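Local structure of diketoreductase (Acinetobacter baylyi, 4DYD) at residues 10-15 / 41-46; 17-22 / 142-147; 29-34 / 72-77. The protein probably catalyses the reversible NAD-dependent oxidation of (3S)-3-hydroxyacyl-CoA to 3-oxoacyl-CoA, binding NAD in a Rossmann-type domain. All blocks are in the same frame, centred on the assembly; numbering follows the deposited sequence.

Contact 1 of 3, residues 10-15 / 41-46; sequences LGTGVL and DAAKKR. With NAD (nicotinamide-adenine-dinucleotide), chain B.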
# COMPACT_ATOMS: atom_id res chain seq x y z
N LEU A 10 15.65 -4.18 -28.28
CA LEU A 10 14.65 -4.48 -29.32
C LEU A 10 13.37 -3.72 -29.02
O LEU A 10 12.73 -3.94 -27.99
CB LEU A 10 14.36 -5.98 -29.36
CG LEU A 10 15.56 -6.91 -29.50
CD1 LEU A 10 15.06 -8.35 -29.58
CD2 LEU A 10 16.38 -6.56 -30.73
N GLY A 11 13.00 -2.82 -29.92
CA GLY A 11 11.85 -1.97 -29.66
C GLY A 11 12.27 -0.63 -29.11
O GLY A 11 13.11 -0.54 -28.21
N THR A 12 11.71 0.44 -29.66
CA THR A 12 12.10 1.78 -29.27
C THR A 12 10.88 2.58 -28.85
O THR A 12 10.81 3.79 -29.08
CB THR A 12 12.86 2.49 -30.40
OG1 THR A 12 12.00 2.61 -31.54
CG2 THR A 12 14.10 1.70 -30.80
N GLY A 13 9.92 1.90 -28.25
CA GLY A 13 8.73 2.58 -27.77
C GLY A 13 8.98 3.32 -26.47
O GLY A 13 10.11 3.72 -26.19
N VAL A 14 7.93 3.49 -25.68
CA VAL A 14 8.03 4.23 -24.43
C VAL A 14 9.13 3.68 -23.51
O VAL A 14 9.98 4.44 -23.04
CB VAL A 14 6.68 4.27 -23.69
CG1 VAL A 14 6.82 4.98 -22.35
CG2 VAL A 14 5.64 4.97 -24.56
N LEU A 15 9.12 2.38 -23.26
CA LEU A 15 10.15 1.79 -22.42
C LEU A 15 11.41 1.39 -23.15
O LEU A 15 12.50 1.45 -22.58
CB LEU A 15 9.65 0.63 -21.56
CG LEU A 15 9.11 1.08 -20.20
CD1 LEU A 15 7.85 1.91 -20.35
CD2 LEU A 15 8.87 -0.13 -19.33
N ASP A 41 13.18 6.52 -37.15
CA ASP A 41 13.03 7.97 -37.10
C ASP A 41 12.30 8.39 -35.83
O ASP A 41 12.71 9.34 -35.15
CB ASP A 41 12.24 8.49 -38.31
CG ASP A 41 12.98 8.28 -39.62
OD1 ASP A 41 14.19 7.98 -39.59
OD2 ASP A 41 12.34 8.41 -40.69
N ALA A 42 11.22 7.69 -35.50
CA ALA A 42 10.46 7.99 -34.30
C ALA A 42 11.32 7.74 -33.07
O ALA A 42 11.29 8.52 -32.11
CB ALA A 42 9.19 7.14 -34.25
N ALA A 43 12.08 6.65 -33.09
CA ALA A 43 12.99 6.34 -32.00
C ALA A 43 13.93 7.52 -31.76
O ALA A 43 14.16 7.93 -30.62
CB ALA A 43 13.79 5.08 -32.31
N LYS A 44 14.46 8.08 -32.84
CA LYS A 44 15.40 9.18 -32.74
C LYS A 44 14.74 10.40 -32.08
O LYS A 44 15.39 11.12 -31.32
CB LYS A 44 15.97 9.55 -34.12
CG LYS A 44 16.99 10.67 -34.08
CD LYS A 44 17.50 11.00 -35.47
CE LYS A 44 18.51 12.14 -35.44
NZ LYS A 44 18.99 12.49 -36.80
N LYS A 45 13.47 10.62 -32.38
CA LYS A 45 12.71 11.70 -31.75
C LYS A 45 12.58 11.44 -30.25
O LYS A 45 12.72 12.37 -29.44
CB LYS A 45 11.30 11.81 -32.36
CG LYS A 45 11.27 12.14 -33.84
CD LYS A 45 11.86 13.51 -34.13
CE LYS A 45 11.79 13.81 -35.61
NZ LYS A 45 10.39 13.74 -36.12
N ARG A 46 12.30 10.20 -29.86
CA ARG A 46 12.18 9.86 -28.45
C ARG A 46 13.50 10.09 -27.72
O ARG A 46 13.51 10.57 -26.59
CB ARG A 46 11.71 8.42 -28.24
CG ARG A 46 10.30 8.12 -28.74
CD ARG A 46 9.87 6.70 -28.39
NE ARG A 46 8.48 6.45 -28.77
CZ ARG A 46 8.11 5.93 -29.94
NH1 ARG A 46 9.02 5.62 -30.85
NH2 ARG A 46 6.83 5.73 -30.20
PA NAD B . 5.76 0.39 -26.85
O1A NAD B . 5.01 1.66 -26.95
O2A NAD B . 5.01 -0.87 -26.62
O5B NAD B . 6.68 0.22 -28.16
C5B NAD B . 6.90 -1.07 -28.74
C4B NAD B . 8.18 -1.04 -29.57
O4B NAD B . 8.31 -2.30 -30.27
C3B NAD B . 8.06 0.01 -30.66
O3B NAD B . 9.36 0.37 -31.13
C2B NAD B . 7.34 -0.79 -31.74
O2B NAD B . 7.50 -0.15 -33.01
C1B NAD B . 8.24 -2.00 -31.67
N9A NAD B . 7.76 -3.13 -32.50
C8A NAD B . 6.54 -3.28 -33.00
N7A NAD B . 6.49 -4.45 -33.62
C5A NAD B . 7.69 -5.02 -33.52
C6A NAD B . 8.16 -6.16 -34.01
N6A NAD B . 7.31 -6.88 -34.75
N1A NAD B . 9.43 -6.54 -33.84
C2A NAD B . 10.29 -5.70 -33.12
N3A NAD B . 9.76 -4.52 -32.60
C4A NAD B . 8.48 -4.21 -32.82
O3 NAD B . 6.84 0.55 -25.67
PN NAD B . 6.55 -0.09 -24.23
O1N NAD B . 5.10 -0.29 -24.07
O2N NAD B . 7.28 0.69 -23.20
O5D NAD B . 7.25 -1.54 -24.35
C5D NAD B . 6.46 -2.73 -24.22
C4D NAD B . 7.32 -3.85 -23.64
O4D NAD B . 7.88 -3.36 -22.40
C3D NAD B . 6.41 -4.99 -23.23
O3D NAD B . 7.18 -6.14 -22.87
C2D NAD B . 5.80 -4.37 -21.98
O2D NAD B . 5.19 -5.38 -21.17
C1D NAD B . 7.08 -3.89 -21.33
N1N NAD B . 6.85 -2.93 -20.23
C2N NAD B . 6.08 -1.78 -20.45
C3N NAD B . 5.77 -0.94 -19.39
C7N NAD B . 5.09 0.26 -19.62
O7N NAD B . 4.89 1.06 -18.71
N7N NAD B . 4.74 0.48 -20.89
C4N NAD B . 6.22 -1.24 -18.11
C5N NAD B . 7.00 -2.36 -17.89
C6N NAD B . 7.32 -3.21 -18.95
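Thr12 and Ala43 bring the two backbones together, with Thr12 CA 5.4 Å from Ala43 CA where the turn after strand 6-10 meets the flank of helix 37-57. Further on the chains diverge to 8.1 Å between Val14 CA and Arg46 CA, and the long arginine side chain bridges the wider gap. The turn is consistent with the glycine-rich loop of a Rossmann fold, with Gly11 and Gly13 in it and the backbone turned to the dinucleotide. Thr12 N donates to NAD O3B at 2.8 Å (158° at the hydrogen), and Gly13 CA comes within 3.2 Å of NAD O5B, no side chain intervening.

Thr12 faces the helix. With chi1 at 61°, OG1 sits between the backbone N and the carbonyl carbon and rests 3.1 Å from Ala43 CB. Thr12 OG1 is also hydrogen-bonded to Asp34 OD2. Thr12 CB is pressed to 3.3 Å from Ala43 CB, tighter than ordinary carbon packing. Arg46, extended from CG to NE, lays one face of its guanidinium over Gly13, whose CA stands 4.0 Å above the plane, while NH1 lies 3.1 Å from Thr12 O. Small groups thus let the helix pack close behind the turn, and the arginine places a positive charge beside the loop that receives the pyrophosphate, probably making the local potential more favourable to its anionic oxygens.

Contact 2 of 3, residues 17-22 / 142-147; sequences SQIAFQ and LHFANH. With NAD (nicotinamide-adenine-dinucleotide), chain B; PO4 (phosphate ion), chain N.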
# COMPACT_ATOMS: atom_id res chain seq x y z
N SER A 17 12.90 2.94 -25.53
CA SER A 17 13.72 4.13 -25.68
C SER A 17 14.34 4.54 -24.34
O SER A 17 15.50 4.96 -24.31
CB SER A 17 12.91 5.30 -26.26
OG SER A 17 11.87 5.69 -25.38
N GLN A 18 13.59 4.42 -23.25
CA GLN A 18 14.14 4.82 -21.95
C GLN A 18 15.26 3.88 -21.54
O GLN A 18 16.28 4.31 -20.99
CB GLN A 18 13.06 4.83 -20.86
CG GLN A 18 11.92 5.81 -21.09
CD GLN A 18 10.89 5.78 -19.97
OE1 GLN A 18 11.23 5.61 -18.79
NE2 GLN A 18 9.62 5.92 -20.33
N ILE A 19 15.06 2.59 -21.78
CA ILE A 19 16.07 1.59 -21.47
C ILE A 19 17.34 1.85 -22.28
O ILE A 19 18.44 1.90 -21.72
CB ILE A 19 15.55 0.17 -21.76
CG1 ILE A 19 14.36 -0.15 -20.85
CG2 ILE A 19 16.67 -0.85 -21.58
CD1 ILE A 19 13.71 -1.51 -21.11
N ALA A 20 17.19 2.02 -23.59
CA ALA A 20 18.35 2.25 -24.44
C ALA A 20 19.05 3.55 -24.04
O ALA A 20 20.28 3.63 -24.04
CB ALA A 20 17.94 2.31 -25.91
N PHE A 21 18.28 4.57 -23.70
CA PHE A 21 18.91 5.84 -23.41
C PHE A 21 19.65 5.81 -22.07
O PHE A 21 20.80 6.24 -21.99
CB PHE A 21 17.94 7.01 -23.46
CG PHE A 21 18.63 8.33 -23.44
CD1 PHE A 21 19.07 8.91 -24.63
CD2 PHE A 21 18.86 9.01 -22.25
CE1 PHE A 21 19.73 10.14 -24.64
CE2 PHE A 21 19.51 10.24 -22.23
CZ PHE A 21 19.95 10.81 -23.43
N GLN A 22 18.99 5.31 -21.04
CA GLN A 22 19.61 5.15 -19.73
C GLN A 22 20.91 4.36 -19.87
O GLN A 22 21.93 4.67 -19.24
CB GLN A 22 18.66 4.41 -18.78
CG GLN A 22 19.20 4.18 -17.36
CD GLN A 22 19.27 5.46 -16.53
OE1 GLN A 22 19.00 6.55 -17.03
NE2 GLN A 22 19.62 5.31 -15.26
N LEU A 142 14.29 -8.79 -17.13
CA LEU A 142 14.82 -7.58 -16.53
C LEU A 142 13.76 -6.52 -16.74
O LEU A 142 13.63 -5.97 -17.84
CB LEU A 142 16.12 -7.16 -17.23
CG LEU A 142 16.78 -5.90 -16.67
CD1 LEU A 142 17.17 -6.14 -15.21
CD2 LEU A 142 18.01 -5.53 -17.50
N HIS A 143 12.99 -6.24 -15.69
CA HIS A 143 11.76 -5.48 -15.81
C HIS A 143 11.90 -4.07 -15.24
O HIS A 143 12.18 -3.89 -14.05
CB HIS A 143 10.63 -6.25 -15.12
CG HIS A 143 9.30 -5.58 -15.21
ND1 HIS A 143 8.65 -5.08 -14.10
CD2 HIS A 143 8.50 -5.32 -16.26
CE1 HIS A 143 7.50 -4.54 -14.47
NE2 HIS A 143 7.38 -4.68 -15.78
N PHE A 144 11.71 -3.07 -16.10
CA PHE A 144 11.86 -1.66 -15.73
C PHE A 144 10.51 -1.02 -15.44
O PHE A 144 9.45 -1.59 -15.74
CB PHE A 144 12.54 -0.88 -16.85
CG PHE A 144 13.95 -1.31 -17.14
CD1 PHE A 144 14.20 -2.48 -17.86
CD2 PHE A 144 15.02 -0.55 -16.69
CE1 PHE A 144 15.51 -2.88 -18.13
CE2 PHE A 144 16.33 -0.94 -16.95
CZ PHE A 144 16.58 -2.11 -17.67
N ALA A 145 10.55 0.18 -14.86
CA ALA A 145 9.35 0.96 -14.59
C ALA A 145 9.37 2.23 -15.44
O ALA A 145 10.44 2.78 -15.71
CB ALA A 145 9.28 1.32 -13.11
N ASN A 146 8.20 2.68 -15.88
CA ASN A 146 8.12 3.88 -16.71
C ASN A 146 8.80 5.04 -15.97
O ASN A 146 8.66 5.18 -14.75
CB ASN A 146 6.66 4.22 -17.01
CG ASN A 146 6.52 5.30 -18.06
OD1 ASN A 146 7.49 5.66 -18.72
ND2 ASN A 146 5.31 5.81 -18.22
N HIS A 147 9.53 5.87 -16.71
CA HIS A 147 10.38 6.91 -16.11
C HIS A 147 11.51 6.28 -15.32
O HIS A 147 11.60 6.42 -14.10
CB HIS A 147 9.57 7.87 -15.24
CG HIS A 147 8.58 8.69 -16.00
ND1 HIS A 147 8.19 9.95 -15.61
CD2 HIS A 147 7.90 8.43 -17.15
CE1 HIS A 147 7.32 10.43 -16.48
NE2 HIS A 147 7.13 9.53 -17.42
PA NAD B . 5.76 0.39 -26.85
O1A NAD B . 5.01 1.66 -26.95
O2A NAD B . 5.01 -0.87 -26.62
O5B NAD B . 6.68 0.22 -28.16
C5B NAD B . 6.90 -1.07 -28.74
C4B NAD B . 8.18 -1.04 -29.57
O4B NAD B . 8.31 -2.30 -30.27
C3B NAD B . 8.06 0.01 -30.66
O3B NAD B . 9.36 0.37 -31.13
C2B NAD B . 7.34 -0.79 -31.74
O2B NAD B . 7.50 -0.15 -33.01
C1B NAD B . 8.24 -2.00 -31.67
N9A NAD B . 7.76 -3.13 -32.50
C8A NAD B . 6.54 -3.28 -33.00
N7A NAD B . 6.49 -4.45 -33.62
C5A NAD B . 7.69 -5.02 -33.52
C6A NAD B . 8.16 -6.16 -34.01
N6A NAD B . 7.31 -6.88 -34.75
N1A NAD B . 9.43 -6.54 -33.84
C2A NAD B . 10.29 -5.70 -33.12
N3A NAD B . 9.76 -4.52 -32.60
C4A NAD B . 8.48 -4.21 -32.82
O3 NAD B . 6.84 0.55 -25.67
PN NAD B . 6.55 -0.09 -24.23
O1N NAD B . 5.10 -0.29 -24.07
O2N NAD B . 7.28 0.69 -23.20
O5D NAD B . 7.25 -1.54 -24.35
C5D NAD B . 6.46 -2.73 -24.22
C4D NAD B . 7.32 -3.85 -23.64
O4D NAD B . 7.88 -3.36 -22.40
C3D NAD B . 6.41 -4.99 -23.23
O3D NAD B . 7.18 -6.14 -22.87
C2D NAD B . 5.80 -4.37 -21.98
O2D NAD B . 5.19 -5.38 -21.17
C1D NAD B . 7.08 -3.89 -21.33
N1N NAD B . 6.85 -2.93 -20.23
C2N NAD B . 6.08 -1.78 -20.45
C3N NAD B . 5.77 -0.94 -19.39
C7N NAD B . 5.09 0.26 -19.62
O7N NAD B . 4.89 1.06 -18.71
N7N NAD B . 4.74 0.48 -20.89
C4N NAD B . 6.22 -1.24 -18.11
C5N NAD B . 7.00 -2.36 -17.89
C6N NAD B . 7.32 -3.21 -18.95
P PO4 N . 5.48 8.60 -20.82
O1 PO4 N . 4.38 7.60 -20.74
O2 PO4 N . 6.77 7.95 -20.47
O3 PO4 N . 5.56 9.14 -22.20
O4 PO4 N . 5.21 9.70 -19.86
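Gln18 meets Asn146 and His147 through its terminal amide, tying the first helix of the Rossmann fold, 14-25, to the loop that follows strand 139-143. The stronger of the two bonds between the segments runs from Gln18 NE2 to Asn146 OD1 at 2.7 Å, nearly straight (168° at the hydrogen). The donor approaches nearly head-on to the asparagine carbonyl, and OD1 lies almost in the plane of the glutamine amide, although the two amide planes are 38° apart. The other end of the group works as an acceptor: His147 N reaches Gln18 OE1 at 2.7 Å in a weak, bent bond, and Val148 N also bonds to OE1. Gripped at both ends, the amide is fixed in rotation. The glutamine chain is extended beyond CG (chi2 -180°), which carries the amide from the helix to the loop.

Beyond this pair, a phosphate ion, probably from the crystallisation liquor, accepts hydrogen bonds from Asn146 ND2 at O1 (3.2 Å) and from His147 NE2 at O4 (3.1 Å). The imidazole bond is nearly straight, and O4 lies near the ring plane at its edge.

Inward, the contact turns apolar. Ile19 comes over one face of the Phe144 ring in a CH-pi contact, its CG1 3.9 Å from the ring centroid, while Ile19 CD1 touches Phe144 CD1 at 3.4 Å. Phe144 N is held by Asn120 OD1. The neighbouring His143, predicted to be important for catalysis, points from the strand in the other direction, away from the helix, and is hydrogen-bonded to Glu155 OE1 through ND1 and to Ser122 OG through NE2. Its ring approaches the nicotinamide obliquely, with His143 NE2 3.2 Å from NAD C5N and Phe144 O 3.3 Å from the same carbon.

Contact 3 of 3, residues 29-34 / 72-77; sequences AVTAYD and GIRYSD. With NAD (nicotinamide-adenine-dinucleotide), chain B.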
# COMPACT_ATOMS: atom_id res chain seq x y z
N ALA A 29 27.77 0.60 -25.15
CA ALA A 29 27.63 0.75 -26.59
C ALA A 29 26.26 0.23 -26.99
O ALA A 29 26.03 -0.98 -27.03
CB ALA A 29 28.72 -0.02 -27.31
N VAL A 30 25.35 1.15 -27.29
CA VAL A 30 23.95 0.78 -27.48
C VAL A 30 23.55 0.75 -28.94
O VAL A 30 23.85 1.66 -29.71
CB VAL A 30 23.01 1.74 -26.71
CG1 VAL A 30 21.56 1.40 -26.99
CG2 VAL A 30 23.29 1.67 -25.22
N THR A 31 22.86 -0.32 -29.32
CA THR A 31 22.19 -0.38 -30.61
C THR A 31 20.69 -0.44 -30.36
O THR A 31 20.22 -1.27 -29.57
CB THR A 31 22.63 -1.61 -31.43
OG1 THR A 31 24.04 -1.53 -31.68
CG2 THR A 31 21.88 -1.68 -32.76
N ALA A 32 19.94 0.44 -31.01
CA ALA A 32 18.49 0.43 -30.89
C ALA A 32 17.90 -0.21 -32.14
O ALA A 32 18.09 0.29 -33.26
CB ALA A 32 17.96 1.85 -30.72
N TYR A 33 17.19 -1.32 -31.96
CA TYR A 33 16.58 -2.02 -33.07
C TYR A 33 15.08 -1.75 -33.15
O TYR A 33 14.39 -1.70 -32.13
CB TYR A 33 16.82 -3.54 -32.96
CG TYR A 33 15.96 -4.33 -33.92
CD1 TYR A 33 16.39 -4.59 -35.23
CD2 TYR A 33 14.71 -4.81 -33.53
CE1 TYR A 33 15.60 -5.31 -36.12
CE2 TYR A 33 13.91 -5.53 -34.41
CZ TYR A 33 14.36 -5.78 -35.70
OH TYR A 33 13.56 -6.50 -36.55
N ASP A 34 14.59 -1.58 -34.37
CA ASP A 34 13.15 -1.49 -34.60
C ASP A 34 12.88 -1.93 -36.05
O ASP A 34 13.83 -2.19 -36.80
CB ASP A 34 12.65 -0.07 -34.33
CG ASP A 34 11.19 -0.04 -33.86
OD1 ASP A 34 10.43 -0.99 -34.14
OD2 ASP A 34 10.81 0.94 -33.19
N GLY A 72 25.91 8.83 -29.59
CA GLY A 72 26.60 7.55 -29.69
C GLY A 72 25.70 6.36 -30.00
O GLY A 72 26.20 5.26 -30.28
N ILE A 73 24.39 6.55 -29.94
CA ILE A 73 23.44 5.45 -30.15
C ILE A 73 23.41 4.99 -31.61
O ILE A 73 23.29 5.81 -32.53
CB ILE A 73 22.02 5.84 -29.71
CG1 ILE A 73 21.98 6.07 -28.20
CG2 ILE A 73 21.01 4.79 -30.14
CD1 ILE A 73 20.63 6.52 -27.69
N ARG A 74 23.51 3.69 -31.83
CA ARG A 74 23.41 3.15 -33.18
C ARG A 74 21.98 2.69 -33.47
O ARG A 74 21.29 2.17 -32.58
CB ARG A 74 24.42 2.02 -33.38
CG ARG A 74 24.45 1.45 -34.80
CD ARG A 74 25.67 0.56 -35.04
NE ARG A 74 25.69 -0.64 -34.21
CZ ARG A 74 25.22 -1.82 -34.60
NH1 ARG A 74 24.68 -1.97 -35.80
NH2 ARG A 74 25.28 -2.87 -33.78
N TYR A 75 21.52 2.91 -34.70
CA TYR A 75 20.18 2.54 -35.12
C TYR A 75 20.25 1.42 -36.16
O TYR A 75 21.07 1.48 -37.08
CB TYR A 75 19.47 3.73 -35.76
CG TYR A 75 19.31 4.91 -34.83
CD1 TYR A 75 18.10 5.14 -34.19
CD2 TYR A 75 20.37 5.78 -34.60
CE1 TYR A 75 17.94 6.23 -33.33
CE2 TYR A 75 20.23 6.87 -33.74
CZ TYR A 75 19.01 7.09 -33.11
OH TYR A 75 18.86 8.16 -32.26
N SER A 76 19.39 0.42 -36.02
CA SER A 76 19.36 -0.69 -36.96
C SER A 76 17.94 -1.22 -37.16
O SER A 76 17.18 -1.32 -36.20
CB SER A 76 20.26 -1.83 -36.47
OG SER A 76 20.22 -2.93 -37.36
N ASP A 77 17.59 -1.55 -38.40
CA ASP A 77 16.34 -2.25 -38.66
C ASP A 77 16.62 -3.63 -39.24
O ASP A 77 15.76 -4.25 -39.86
CB ASP A 77 15.39 -1.43 -39.54
CG ASP A 77 15.94 -1.18 -40.94
OD1 ASP A 77 17.02 -1.70 -41.27
OD2 ASP A 77 15.27 -0.46 -41.71
PA NAD B . 5.76 0.39 -26.85
O1A NAD B . 5.01 1.66 -26.95
O2A NAD B . 5.01 -0.87 -26.62
O5B NAD B . 6.68 0.22 -28.16
C5B NAD B . 6.90 -1.07 -28.74
C4B NAD B . 8.18 -1.04 -29.57
O4B NAD B . 8.31 -2.30 -30.27
C3B NAD B . 8.06 0.01 -30.66
O3B NAD B . 9.36 0.37 -31.13
C2B NAD B . 7.34 -0.79 -31.74
O2B NAD B . 7.50 -0.15 -33.01
C1B NAD B . 8.24 -2.00 -31.67
N9A NAD B . 7.76 -3.13 -32.50
C8A NAD B . 6.54 -3.28 -33.00
N7A NAD B . 6.49 -4.45 -33.62
C5A NAD B . 7.69 -5.02 -33.52
C6A NAD B . 8.16 -6.16 -34.01
N6A NAD B . 7.31 -6.88 -34.75
N1A NAD B . 9.43 -6.54 -33.84
C2A NAD B . 10.29 -5.70 -33.12
N3A NAD B . 9.76 -4.52 -32.60
C4A NAD B . 8.48 -4.21 -32.82
O3 NAD B . 6.84 0.55 -25.67
PN NAD B . 6.55 -0.09 -24.23
O1N NAD B . 5.10 -0.29 -24.07
O2N NAD B . 7.28 0.69 -23.20
O5D NAD B . 7.25 -1.54 -24.35
C5D NAD B . 6.46 -2.73 -24.22
C4D NAD B . 7.32 -3.85 -23.64
O4D NAD B . 7.88 -3.36 -22.40
C3D NAD B . 6.41 -4.99 -23.23
O3D NAD B . 7.18 -6.14 -22.87
C2D NAD B . 5.80 -4.37 -21.98
O2D NAD B . 5.19 -5.38 -21.17
C1D NAD B . 7.08 -3.89 -21.33
N1N NAD B . 6.85 -2.93 -20.23
C2N NAD B . 6.08 -1.78 -20.45
C3N NAD B . 5.77 -0.94 -19.39
C7N NAD B . 5.09 0.26 -19.62
O7N NAD B . 4.89 1.06 -18.71
N7N NAD B . 4.74 0.48 -20.89
C4N NAD B . 6.22 -1.24 -18.11
C5N NAD B . 7.00 -2.36 -17.89
C6N NAD B . 7.32 -3.21 -18.95
O HOH W 1 25.99 3.92 -27.38
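Strand 29-33 pairs in parallel with strand 74-76, the outermost strand at this end of the sheet within the chain, and the helical connection between the two makes a beta-alpha-beta crossover. The strands run at 29° to each other. Four backbone hydrogen bonds alternate between them: Arg74 N to Val30 O, Ala32 N to Arg74 O (the shortest, 2.7 Å), Ser76 N to Ala32 O and Asp34 N to Ser76 O. The ladder thus runs on into the residue that binds the ribose. A water extends it at its start, accepting from Val30 N and donating weakly to Gly72 O.

Thr31, Arg74, Tyr33 and Ser76 send their side chains to one face of the sheet. Thr31 and Arg74 lie side by side. The arginine chain bends at chi3 (64°), which folds its poorly ordered guanidinium back so that one face lies over Thr31, with CG2 3.7 Å above the plane. Tyr33 sets one side of its ring beside the end of the neighbouring strand, CD1 3.5 Å from Ser76 O, and turns CE2 toward adenine C2A, which lies near the ring plane at its edge. Ala32 and Tyr75 occupy the opposite face, where Ala32 CB meets Ile73 CG2.

Asp34, just past the strand, accepts a hydrogen bond from NAD O3B at OD2 (2.6 Å) and a longer one from NAD O2B at OD1 (3.3 Å). An acidic group at the end of the second Rossmann strand, holding both ribose hydroxyls, is a familiar mark of NAD-binding folds. Its negative charge would probably disfavour the 2'-phosphate of NADP, in keeping with the use of NAD here.

The three contacts lie along one dinucleotide. Contacts 3 and 1 share the adenosine ribose, Asp34 and Thr12 N both binding O3B; contact 1 also carries the turn at the pyrophosphate, and contact 2 reaches the nicotinamide and the predicted catalytic His143. The centres of contacts 1 and 3 are about 10 Å apart, and the two join directly: the ribose and the Thr12 hydroxyl share Asp34 OD2, with Thr12 OG1 2.6 Å from it. Contacts 1 and 2, with centres about 11 Å apart, share helix 14-25 and meet where Arg46 CD is 3.8 Å from Ser17 OG. Contacts 2 and 3, with centres about 15 Å apart, touch through Ala20 O and Val30 CG2.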